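Local coordinates for 2,3-dihydroxy-2,3-dihydrophenylpropionate dehydrogenase (Pseudomonas sp. MC1, PDB 5XTF), which catalyses the NAD-dependent oxidation of naphthalene cis-dihydrodiol to 1,2-dihydroxynaphthalene, as a tetrameric short-chain dehydrogenase, at residues Q24-T29 / Y48-L53. Numbering follows the deposited sequence.
Sequences QVVSIT and YCVSAL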
loop_
_atom_site.group_PDB
_atom_site.type_symbol
_atom_site.label_atom_id
_atom_site.label_comp_id
_atom_site.label_asym_id
_atom_site.label_seq_id
_atom_site.Cartn_x
_atom_site.Cartn_y
_atom_site.Cartn_z
ATOM N N GLN B 24 22.999 25.175 7.603
ATOM C CA GLN B 24 22.527 23.807 7.788
ATOM C C GLN B 24 23.684 22.827 7.675
ATOM O O GLN B 24 24.657 23.067 6.957
ATOM C CB GLN B 24 21.445 23.423 6.775
ATOM C CG GLN B 24 20.192 24.269 6.852
ATOM C CD GLN B 24 19.497 24.144 8.183
ATOM O OE1 GLN B 24 18.835 23.145 8.440
ATOM N NE2 GLN B 24 19.641 25.158 9.039
ATOM N N VAL B 25 23.547 21.707 8.388
ATOM C CA VAL B 25 24.576 20.683 8.516
ATOM C C VAL B 25 23.929 19.319 8.322
ATOM O O VAL B 25 22.923 19.014 8.973
ATOM C CB VAL B 25 25.260 20.750 9.892
ATOM C CG1 VAL B 25 26.149 19.550 10.088
ATOM C CG2 VAL B 25 26.028 22.059 10.043
ATOM N N VAL B 26 24.511 18.493 7.451
ATOM C CA VAL B 26 23.982 17.165 7.155
ATOM C C VAL B 26 25.079 16.126 7.343
ATOM O O VAL B 26 26.243 16.372 7.012
ATOM C CB VAL B 26 23.402 17.077 5.728
ATOM C CG1 VAL B 26 24.474 17.357 4.682
ATOM C CG2 VAL B 26 22.762 15.707 5.486
ATOM N N SER B 27 24.701 14.950 7.838
ATOM C CA SER B 27 25.632 13.853 8.027
ATOM C C SER B 27 25.141 12.615 7.282
ATOM O O SER B 27 24.000 12.195 7.472
ATOM C CB SER B 27 25.783 13.554 9.509
ATOM O OG SER B 27 26.732 12.534 9.663
ATOM N N ILE B 28 26.018 12.009 6.480
ATOM C CA ILE B 28 25.657 11.013 5.467
ATOM C C ILE B 28 26.476 9.739 5.686
ATOM O O ILE B 28 27.705 9.786 5.603
ATOM C CB ILE B 28 25.915 11.574 4.054
ATOM C CG1 ILE B 28 25.215 12.928 3.885
ATOM C CG2 ILE B 28 25.532 10.567 2.967
ATOM C CD1 ILE B 28 25.633 13.724 2.654
ATOM N N THR B 29 25.814 8.602 5.944
ATOM C CA THR B 29 26.505 7.308 5.885
ATOM C C THR B 29 26.476 6.748 4.455
ATOM O O THR B 29 25.743 7.226 3.584
ATOM C CB THR B 29 25.897 6.266 6.836
ATOM O OG1 THR B 29 24.706 5.718 6.248
ATOM C CG2 THR B 29 25.582 6.848 8.207
ATOM N N TYR B 48 25.352 23.180 2.248
ATOM C CA TYR B 48 25.424 22.544 3.561
ATOM C C TYR B 48 26.866 22.356 4.006
ATOM O O TYR B 48 27.774 22.171 3.193
ATOM C CB TYR B 48 24.764 21.155 3.547
ATOM C CG TYR B 48 23.248 21.115 3.585
ATOM C CD1 TYR B 48 22.498 21.527 2.499
ATOM C CD2 TYR B 48 22.573 20.631 4.700
ATOM C CE1 TYR B 48 21.101 21.481 2.517
ATOM C CE2 TYR B 48 21.174 20.576 4.729
ATOM C CZ TYR B 48 20.447 21.001 3.632
ATOM O OH TYR B 48 19.063 20.951 3.646
ATOM N N CYS B 49 27.067 22.360 5.315
ATOM C CA CYS B 49 28.238 21.708 5.877
ATOM C C CYS B 49 27.939 20.220 5.938
ATOM O O CYS B 49 26.850 19.820 6.369
ATOM C CB CYS B 49 28.557 22.249 7.267
ATOM S SG CYS B 49 28.773 24.043 7.342
ATOM N N VAL B 50 28.880 19.400 5.479
ATOM C CA VAL B 50 28.641 17.977 5.264
ATOM C C VAL B 50 29.648 17.174 6.067
ATOM O O VAL B 50 30.857 17.426 5.988
ATOM C CB VAL B 50 28.727 17.607 3.770
ATOM C CG1 VAL B 50 28.584 16.093 3.584
ATOM C CG2 VAL B 50 27.663 18.366 2.984
ATOM N N SER B 51 29.156 16.215 6.834
ATOM C CA SER B 51 30.007 15.159 7.344
ATOM C C SER B 51 29.591 13.838 6.720
ATOM O O SER B 51 28.454 13.663 6.260
ATOM C CB SER B 51 29.956 15.062 8.866
ATOM O OG SER B 51 28.834 14.336 9.275
ATOM N N ALA B 52 30.523 12.897 6.714
ATOM C CA ALA B 52 30.383 11.733 5.855
ATOM C C ALA B 52 31.081 10.549 6.494
ATOM O O ALA B 52 32.220 10.671 6.956
ATOM C CB ALA B 52 30.968 12.005 4.466
ATOM N N LEU B 53 30.387 9.419 6.524
ATOM C CA LEU B 53 30.935 8.160 6.992
ATOM C C LEU B 53 31.234 7.289 5.785
ATOM O O LEU B 53 30.361 7.068 4.939
ATOM C CB LEU B 53 29.966 7.449 7.927
ATOM C CG LEU B 53 30.467 6.088 8.404
ATOM C CD1 LEU B 53 31.829 6.225 9.042
ATOM C CD2 LEU B 53 29.471 5.443 9.375
HETATM O O HOH W 1 17.673 22.479 5.266
#
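Ser27 and Ser51 meet on one face of a parallel strand pair, Ser27 OG donating to Ser51 OG at 2.8 Å. With chi1 at -177° Ser27 OG lies opposite its own backbone N, which brings it to the Ser51 hydroxyl; Ser51 OG also bonds Thr91 of the covering helix 81-95. The backbone ladder runs from Cys49 N to Gln24 O through Val26 and Ser51. At its far end Leu53 N to Ile28 O is straight (170° at the hydrogen), whereas Ile28 N to Ser51 O is bent (147°), its donor tilted from the carbonyl plane. The other backbone groups of Val25 and Ser27 bond toward Asp99 and strand 100-103. Thr29 OG1 takes hydrogen bonds from the backbone N of Asn104, an NAD(+)-binding residue, and of Ala105. On the opposite face, under helix 34-46, Val26 CG1 lies 3.8 Å from Val50 CG2. Val26 CG1 and Gln24 CB meet the Tyr48 ring obliquely, while Tyr48 OH holds a water at 2.6 Å; Gln24 OE1, whose stronger partner is Arg256 NE, gets a weak bond from that water. Shortening Tyr48 to alanine would probably cost Gln24 CB and Val26 CG1 their ring contact and the water its phenol partner. In this first beta-alpha-beta unit of the Rossmann fold, such pairing within the sheet and with helix 81-95 is consistent with the strands' burial.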